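Long-range contact in GCN5-related N-acetyltransferase (Sphaerobacter thermophilus, PDB 3TT2), which probably transfers an acyl group, most likely acetyl from acetyl-CoA, to an acceptor substrate, as GNAT-family enzymes do: residues A[172-184]-A[217-229]. Numbering follows the deposited sequence. Where two conformers were deposited one is given.
Sequences GITARTFVPGLDE and RKDPELWLLAVET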
ATOM      1  N   GLY A 172      29.708  14.137  -5.692  1.00 70.38           N
ATOM      2  CA  GLY A 172      29.150  15.306  -5.033  1.00 58.39           C
ATOM      3  C   GLY A 172      27.886  15.084  -4.229  1.00 73.00           C
ATOM      4  O   GLY A 172      27.293  16.035  -3.726  1.00 78.68           O
ATOM      5  N   ILE A 173      27.468  13.828  -4.120  1.00 52.83           N
ATOM      6  CA  ILE A 173      26.294  13.464  -3.362  1.00 50.19           C
ATOM      7  C   ILE A 173      26.728  12.354  -2.440  1.00 62.54           C
ATOM      8  O   ILE A 173      27.548  11.517  -2.832  1.00 63.69           O
ATOM      9  CB  ILE A 173      25.183  12.891  -4.242  1.00 67.97           C
ATOM     10  CG1 ILE A 173      24.924  13.774  -5.460  1.00 70.90           C
ATOM     11  CG2 ILE A 173      23.923  12.689  -3.418  1.00 67.73           C
ATOM     12  CD1 ILE A 173      24.316  15.097  -5.130  1.00 78.51           C
ATOM     13  N   THR A 174      26.215  12.371  -1.208  1.00 53.32           N
ATOM     14  CA  THR A 174      26.519  11.341  -0.223  1.00 53.35           C
ATOM     15  C   THR A 174      25.295  11.099   0.642  1.00 52.69           C
ATOM     16  O   THR A 174      24.352  11.878   0.626  1.00 56.62           O
ATOM     17  CB  THR A 174      27.745  11.674   0.705  1.00 65.82           C
ATOM     18  OG1 THR A 174      27.398  12.699   1.640  1.00 72.59           O
ATOM     19  CG2 THR A 174      28.976  12.103  -0.081  1.00 65.10           C
ATOM     20  N   ALA A 175      25.321  10.001   1.388  1.00 56.81           N
ATOM     21  CA  ALA A 175      24.239   9.641   2.290  1.00 53.14           C
ATOM     22  C   ALA A 175      24.259  10.461   3.563  1.00 61.25           C
ATOM     23  O   ALA A 175      25.322  10.715   4.129  1.00 72.70           O
ATOM     24  CB  ALA A 175      24.343   8.174   2.641  1.00 42.46           C
ATOM     25  N   ARG A 176      23.075  10.849   4.022  1.00 53.07           N
ATOM     26  CA  ARG A 176      22.922  11.486   5.319  1.00 46.52           C
ATOM     27  C   ARG A 176      21.775  10.834   6.015  1.00 53.90           C
ATOM     28  O   ARG A 176      20.675  10.796   5.496  1.00 65.77           O
ATOM     29  CB  ARG A 176      22.626  12.976   5.181  1.00 47.82           C
ATOM     30  CG  ARG A 176      22.331  13.683   6.503  1.00 52.05           C
ATOM     31  CD  ARG A 176      21.933  15.119   6.264  1.00 50.84           C
ATOM     32  NE  ARG A 176      21.525  15.835   7.471  1.00 57.14           N
ATOM     33  CZ  ARG A 176      22.312  16.676   8.154  1.00 66.57           C
ATOM     34  NH1 ARG A 176      23.573  16.889   7.779  1.00 57.78           N
ATOM     35  NH2 ARG A 176      21.839  17.309   9.224  1.00 70.34           N
ATOM     36  N   THR A 177      22.040  10.302   7.194  1.00 56.51           N
ATOM     37  CA  THR A 177      21.004   9.723   8.013  1.00 51.62           C
ATOM     38  C   THR A 177      20.178  10.875   8.558  1.00 53.97           C
ATOM     39  O   THR A 177      20.732  11.887   9.004  1.00 56.93           O
ATOM     40  CB  THR A 177      21.641   8.923   9.163  1.00 48.47           C
ATOM     41  OG1 THR A 177      22.412   7.843   8.617  1.00 47.84           O
ATOM     42  CG2 THR A 177      20.577   8.394  10.100  1.00 44.01           C
ATOM     43  N   PHE A 178      18.859  10.723   8.505  1.00 52.16           N
ATOM     44  CA  PHE A 178      17.944  11.723   9.018  1.00 54.89           C
ATOM     45  C   PHE A 178      18.260  12.056  10.475  1.00 65.96           C
ATOM     46  O   PHE A 178      18.356  11.162  11.313  1.00 75.46           O
ATOM     47  CB  PHE A 178      16.533  11.176   8.933  1.00 46.71           C
ATOM     48  CG  PHE A 178      15.492  12.076   9.527  1.00 53.54           C
ATOM     49  CD1 PHE A 178      14.972  13.139   8.797  1.00 59.21           C
ATOM     50  CD2 PHE A 178      15.004  11.848  10.802  1.00 55.19           C
ATOM     51  CE1 PHE A 178      13.986  13.967   9.334  1.00 64.12           C
ATOM     52  CE2 PHE A 178      14.025  12.671  11.347  1.00 61.16           C
ATOM     53  CZ  PHE A 178      13.514  13.730  10.611  1.00 64.13           C
ATOM     54  N   VAL A 179      18.403  13.338  10.780  1.00 54.77           N
ATOM     55  CA  VAL A 179      18.685  13.758  12.146  1.00 62.45           C
ATOM     56  C   VAL A 179      17.496  14.479  12.774  1.00 62.89           C
ATOM     57  O   VAL A 179      17.252  15.638  12.478  1.00 67.48           O
ATOM     58  CB  VAL A 179      19.869  14.743  12.150  1.00 65.23           C
ATOM     59  CG1 VAL A 179      20.094  15.331  13.545  1.00 61.41           C
ATOM     60  CG2 VAL A 179      21.112  14.064  11.609  1.00 60.76           C
ATOM     61  N   PRO A 180      16.788  13.817  13.687  1.00 64.50           N
ATOM     62  CA  PRO A 180      15.604  14.427  14.315  1.00 61.03           C
ATOM     63  C   PRO A 180      15.944  15.748  14.980  1.00 66.16           C
ATOM     64  O   PRO A 180      17.048  15.894  15.501  1.00 73.89           O
ATOM     65  CB  PRO A 180      15.213  13.411  15.379  1.00 59.19           C
ATOM     66  CG  PRO A 180      15.775  12.079  14.871  1.00 58.78           C
ATOM     67  CD  PRO A 180      17.038  12.437  14.139  1.00 61.22           C
ATOM     68  N   GLY A 181      15.017  16.701  14.942  1.00 60.90           N
ATOM     69  CA  GLY A 181      15.229  17.991  15.575  1.00 64.48           C
ATOM     70  C   GLY A 181      15.957  18.939  14.659  1.00 72.35           C
ATOM     71  O   GLY A 181      16.150  20.110  14.970  1.00 82.42           O
ATOM     72  N   LEU A 182      16.358  18.424  13.507  0.82 68.78           N
ATOM     73  CA  LEU A 182      17.073  19.198  12.512  0.82 68.55           C
ATOM     74  C   LEU A 182      16.395  19.033  11.171  0.82 72.10           C
ATOM     75  O   LEU A 182      15.875  19.987  10.583  0.82 77.65           O
ATOM     76  CB  LEU A 182      18.502  18.690  12.387  0.82 61.04           C
ATOM     77  CG  LEU A 182      19.574  19.412  13.183  0.82 58.70           C
ATOM     78  CD1 LEU A 182      20.901  18.778  12.894  0.82 57.15           C
ATOM     79  CD2 LEU A 182      19.598  20.870  12.796  0.82 60.71           C
ATOM     80  N   ASP A 183      16.416  17.801  10.685  1.00 66.03           N
ATOM     81  CA  ASP A 183      16.082  17.534   9.300  1.00 71.36           C
ATOM     82  C   ASP A 183      14.596  17.421   8.968  1.00 76.98           C
ATOM     83  O   ASP A 183      14.243  17.187   7.815  1.00 79.52           O
ATOM     84  CB  ASP A 183      16.867  16.310   8.817  1.00 66.24           C
ATOM     85  CG  ASP A 183      18.379  16.547   8.831  1.00 77.56           C
ATOM     86  OD1 ASP A 183      18.806  17.717   8.962  1.00 85.15           O
ATOM     87  OD2 ASP A 183      19.147  15.573   8.695  1.00 78.62           O
ATOM     88  N   GLU A 184      13.729  17.590   9.964  1.00 74.97           N
ATOM     89  CA  GLU A 184      12.282  17.442   9.760  1.00 68.97           C
ATOM     90  C   GLU A 184      11.706  18.223   8.569  1.00 68.40           C
ATOM     91  O   GLU A 184      11.220  17.628   7.613  1.00 71.50           O
ATOM     92  CB  GLU A 184      11.505  17.778  11.036  1.00 64.30           C
ATOM     93  CG  GLU A 184      11.278  16.611  11.970  1.00 60.51           C
ATOM     94  CD  GLU A 184      12.427  16.379  12.932  1.00 67.99           C
ATOM     95  OE1 GLU A 184      13.347  17.216  13.005  1.00 69.38           O
ATOM     96  OE2 GLU A 184      12.408  15.347  13.631  1.00 80.08           O
ATOM     97  N   ARG A 217      10.064   8.163  12.817  1.00 74.42           N
ATOM     98  CA  ARG A 217      11.158   9.099  13.084  1.00 68.06           C
ATOM     99  C   ARG A 217      11.858   8.846  14.422  1.00 81.50           C
ATOM    100  O   ARG A 217      12.865   9.488  14.734  1.00 82.37           O
ATOM    101  CB  ARG A 217      10.668  10.538  13.008  1.00 67.82           C
ATOM    102  CG  ARG A 217      10.261  10.936  11.618  1.00 69.91           C
ATOM    103  CD  ARG A 217       9.859  12.383  11.538  1.00 68.55           C
ATOM    104  NE  ARG A 217       8.515  12.615  12.056  1.00 72.25           N
ATOM    105  CZ  ARG A 217       8.260  13.338  13.140  1.00 78.18           C
ATOM    106  NH1 ARG A 217       9.264  13.879  13.813  1.00 82.29           N
ATOM    107  NH2 ARG A 217       7.011  13.534  13.548  1.00 80.34           N
ATOM    108  N   LYS A 218      11.313   7.909  15.198  1.00 72.92           N
ATOM    109  CA  LYS A 218      11.948   7.417  16.415  1.00 71.10           C
ATOM    110  C   LYS A 218      12.956   6.316  16.046  1.00 77.05           C
ATOM    111  O   LYS A 218      13.574   5.716  16.922  1.00 72.73           O
ATOM    112  CB  LYS A 218      10.901   6.888  17.397  1.00 71.48           C
ATOM    113  CG  LYS A 218       9.931   7.954  17.909  1.00 87.22           C
ATOM    114  CD  LYS A 218       8.981   7.421  19.007  1.00 88.58           C
ATOM    115  CE  LYS A 218       8.164   6.218  18.533  1.00 92.25           C
ATOM    116  NZ  LYS A 218       7.146   5.738  19.528  1.00 97.83           N
ATOM    117  N   ASP A 219      13.082   6.048  14.742  1.00 79.38           N
ATOM    118  CA  ASP A 219      14.009   5.059  14.183  1.00 74.58           C
ATOM    119  C   ASP A 219      14.666   5.639  12.926  1.00 78.42           C
ATOM    120  O   ASP A 219      14.468   5.127  11.827  1.00 72.79           O
ATOM    121  CB  ASP A 219      13.221   3.828  13.791  1.00 72.72           C
ATOM    122  CG  ASP A 219      14.090   2.620  13.547  1.00 74.72           C
ATOM    123  OD1 ASP A 219      15.332   2.759  13.453  1.00 85.36           O
ATOM    124  OD2 ASP A 219      13.513   1.515  13.449  1.00 76.33           O
ATOM    125  N   PRO A 220      15.445   6.713  13.090  1.00 59.39           N
ATOM    126  CA  PRO A 220      16.014   7.506  11.996  1.00 58.50           C
ATOM    127  C   PRO A 220      17.097   6.769  11.213  1.00 64.03           C
ATOM    128  O   PRO A 220      17.452   7.205  10.118  1.00 62.97           O
ATOM    129  CB  PRO A 220      16.632   8.705  12.712  1.00 57.99           C
ATOM    130  CG  PRO A 220      16.513   8.422  14.191  1.00 58.79           C
ATOM    131  CD  PRO A 220      16.083   7.029  14.375  1.00 58.44           C
ATOM    132  N   GLU A 221      17.628   5.690  11.785  1.00 63.83           N
ATOM    133  CA  GLU A 221      18.663   4.878  11.156  1.00 66.12           C
ATOM    134  C   GLU A 221      18.252   4.503   9.722  1.00 60.85           C
ATOM    135  O   GLU A 221      19.092   4.410   8.821  1.00 61.02           O
ATOM    136  CB  GLU A 221      18.844   3.605  11.987  1.00 85.05           C
ATOM    137  CG  GLU A 221      20.274   3.165  12.336  1.00 99.65           C
ATOM    138  CD  GLU A 221      20.295   1.847  13.150  1.00114.47           C
ATOM    139  OE1 GLU A 221      20.338   1.910  14.402  1.00120.77           O
ATOM    140  OE2 GLU A 221      20.262   0.747  12.543  1.00112.94           O
ATOM    141  N   LEU A 222      16.947   4.295   9.537  1.00 56.36           N
ATOM    142  CA  LEU A 222      16.343   3.869   8.272  1.00 48.71           C
ATOM    143  C   LEU A 222      15.792   5.023   7.389  1.00 63.73           C
ATOM    144  O   LEU A 222      15.193   4.780   6.326  1.00 59.04           O
ATOM    145  CB  LEU A 222      15.210   2.878   8.569  1.00 49.54           C
ATOM    146  CG  LEU A 222      15.444   1.595   9.389  1.00 54.29           C
ATOM    147  CD1 LEU A 222      14.126   0.871   9.616  1.00 53.16           C
ATOM    148  CD2 LEU A 222      16.430   0.680   8.700  1.00 54.52           C
ATOM    149  N   TRP A 223      15.960   6.269   7.825  1.00 56.27           N
ATOM    150  CA  TRP A 223      15.625   7.385   6.961  1.00 54.54           C
ATOM    151  C   TRP A 223      16.878   7.993   6.351  1.00 53.68           C
ATOM    152  O   TRP A 223      17.621   8.721   7.008  1.00 52.80           O
ATOM    153  CB  TRP A 223      14.886   8.456   7.743  1.00 53.78           C
ATOM    154  CG  TRP A 223      13.466   8.172   7.874  1.00 58.46           C
ATOM    155  CD1 TRP A 223      12.871   6.947   7.857  1.00 62.73           C
ATOM    156  CD2 TRP A 223      12.418   9.130   8.005  1.00 63.46           C
ATOM    157  NE1 TRP A 223      11.509   7.085   7.987  1.00 63.03           N
ATOM    158  CE2 TRP A 223      11.206   8.417   8.074  1.00 60.99           C
ATOM    159  CE3 TRP A 223      12.386  10.527   8.076  1.00 71.04           C
ATOM    160  CZ2 TRP A 223       9.974   9.052   8.216  1.00 63.87           C
ATOM    161  CZ3 TRP A 223      11.160  11.159   8.215  1.00 68.16           C
ATOM    162  CH2 TRP A 223       9.972  10.420   8.283  1.00 66.96           C
ATOM    163  N   LEU A 224      17.068   7.752   5.063  1.00 53.53           N
ATOM    164  CA  LEU A 224      18.254   8.235   4.382  1.00 56.41           C
ATOM    165  C   LEU A 224      17.925   9.364   3.440  1.00 63.67           C
ATOM    166  O   LEU A 224      16.881   9.373   2.786  1.00 69.06           O
ATOM    167  CB  LEU A 224      18.942   7.123   3.606  1.00 51.54           C
ATOM    168  CG  LEU A 224      19.391   5.936   4.439  1.00 54.63           C
ATOM    169  CD1 LEU A 224      20.158   5.052   3.517  1.00 63.29           C
ATOM    170  CD2 LEU A 224      20.267   6.380   5.558  1.00 56.94           C
ATOM    171  N   LEU A 225      18.838  10.320   3.388  1.00 55.36           N
ATOM    172  CA  LEU A 225      18.713  11.474   2.540  1.00 45.41           C
ATOM    173  C   LEU A 225      19.939  11.504   1.634  1.00 52.68           C
ATOM    174  O   LEU A 225      21.063  11.377   2.111  1.00 57.00           O
ATOM    175  CB  LEU A 225      18.688  12.730   3.402  1.00 37.74           C
ATOM    176  CG  LEU A 225      17.796  12.749   4.645  1.00 50.40           C
ATOM    177  CD1 LEU A 225      17.835  14.125   5.304  1.00 53.62           C
ATOM    178  CD2 LEU A 225      16.376  12.365   4.314  1.00 42.78           C
ATOM    179  N   ALA A 226      19.735  11.639   0.329  1.00 51.63           N
ATOM    180  CA  ALA A 226      20.843  11.977  -0.541  1.00 49.03           C
ATOM    181  C   ALA A 226      21.042  13.487  -0.452  1.00 52.73           C
ATOM    182  O   ALA A 226      20.109  14.277  -0.635  1.00 57.92           O
ATOM    183  CB  ALA A 226      20.590  11.533  -1.950  1.00 44.22           C
ATOM    184  N   VAL A 227      22.264  13.882  -0.124  1.00 47.51           N
ATOM    185  CA  VAL A 227      22.561  15.272   0.145  1.00 50.53           C
ATOM    186  C   VAL A 227      23.735  15.744  -0.686  1.00 59.11           C
ATOM    187  O   VAL A 227      24.807  15.132  -0.670  1.00 68.76           O
ATOM    188  CB  VAL A 227      22.841  15.486   1.634  1.00 45.83           C
ATOM    189  CG1 VAL A 227      23.346  16.874   1.893  1.00 45.58           C
ATOM    190  CG2 VAL A 227      21.576  15.247   2.417  1.00 49.29           C
ATOM    191  N   GLU A 228      23.517  16.838  -1.417  1.00 64.53           N
ATOM    192  CA  GLU A 228      24.559  17.444  -2.232  1.00 59.38           C
ATOM    193  C   GLU A 228      25.521  18.195  -1.324  1.00 63.28           C
ATOM    194  O   GLU A 228      25.118  19.090  -0.583  1.00 64.53           O
ATOM    195  CB  GLU A 228      23.947  18.385  -3.262  1.00 48.47           C
ATOM    196  CG  GLU A 228      24.987  19.176  -4.049  1.00 71.87           C
ATOM    197  CD  GLU A 228      24.404  19.902  -5.265  1.00 79.36           C
ATOM    198  OE1 GLU A 228      23.764  20.969  -5.072  1.00 73.94           O
ATOM    199  OE2 GLU A 228      24.595  19.399  -6.407  1.00 76.98           O
ATOM    200  N   THR A 229      26.793  17.821  -1.398  1.00 59.39           N
ATOM    201  CA  THR A 229      27.818  18.293  -0.478  1.00 65.44           C
ATOM    202  C   THR A 229      28.015  19.813  -0.492  1.00 73.35           C
ATOM    203  O   THR A 229      28.120  20.447   0.562  1.00 77.28           O
ATOM    204  CB  THR A 229      29.158  17.613  -0.781  1.00 72.24           C
ATOM    205  OG1 THR A 229      29.017  16.191  -0.623  1.00 75.17           O
ATOM    206  CG2 THR A 229      30.237  18.131   0.153  1.00 66.12           C
TER
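Strands 173-177 and 223-228, probably the first two strands of the second of two GNAT-like domains in this chain, pair antiparallel here, Thr174 and Arg176 forming hydrogen-bonded pairs with Val227 and Leu225. Each pair is closed by two backbone bonds, among them Val227 N to Thr174 O at 3.0 Å. Beyond the last bridge one further bond, Phe178 N to Trp223 O (2.8 Å), carries the pairing to the point where the chain leaves the edge. There Phe178 and Trp223 run side by side, their CB atoms close together, and form an edge-to-face pair: the six-membered ring of Trp223 turns its edge to the Phe178 face, with CE3 over the ring centre, 3.7 Å above the plane, and the two planes 66° apart. With CG anti to the backbone N (chi1 176°), the Phe178 ring is carried alongside Trp223, while Pro220 CB meets its edge at CD2, 4.0 Å away. An alanine in place of Phe178 would remove the ring, and the Trp223 edge and Pro220 would probably lose the surface they pack on. On the same face of the sheet as Leu225 and Val227, the extended Arg176 chain lays CB against Val227 CG2 (3.7 Å) and grips Asp183 side-on, NE to OD2 (2.7 Å) and NH2 to OD1. Val179 N reaches Asp183 OD2 from the face of the carboxylate opposite to Arg176 NE, which pins the turn leading into helix 184-194. A long salt bridge, Glu184 OE2 to Arg217 NH1 (3.5 Å), adds a tie between the segments; Arg217 is also bonded to Leu210 and Thr213. Strand 173-177 forms the outer edge, strand 223-228 continues the sheet into strand 233-243, Thr187 of helix 184-194 packs on Phe178 and Leu225, and helix 263-278 covers Leu224 from the other face.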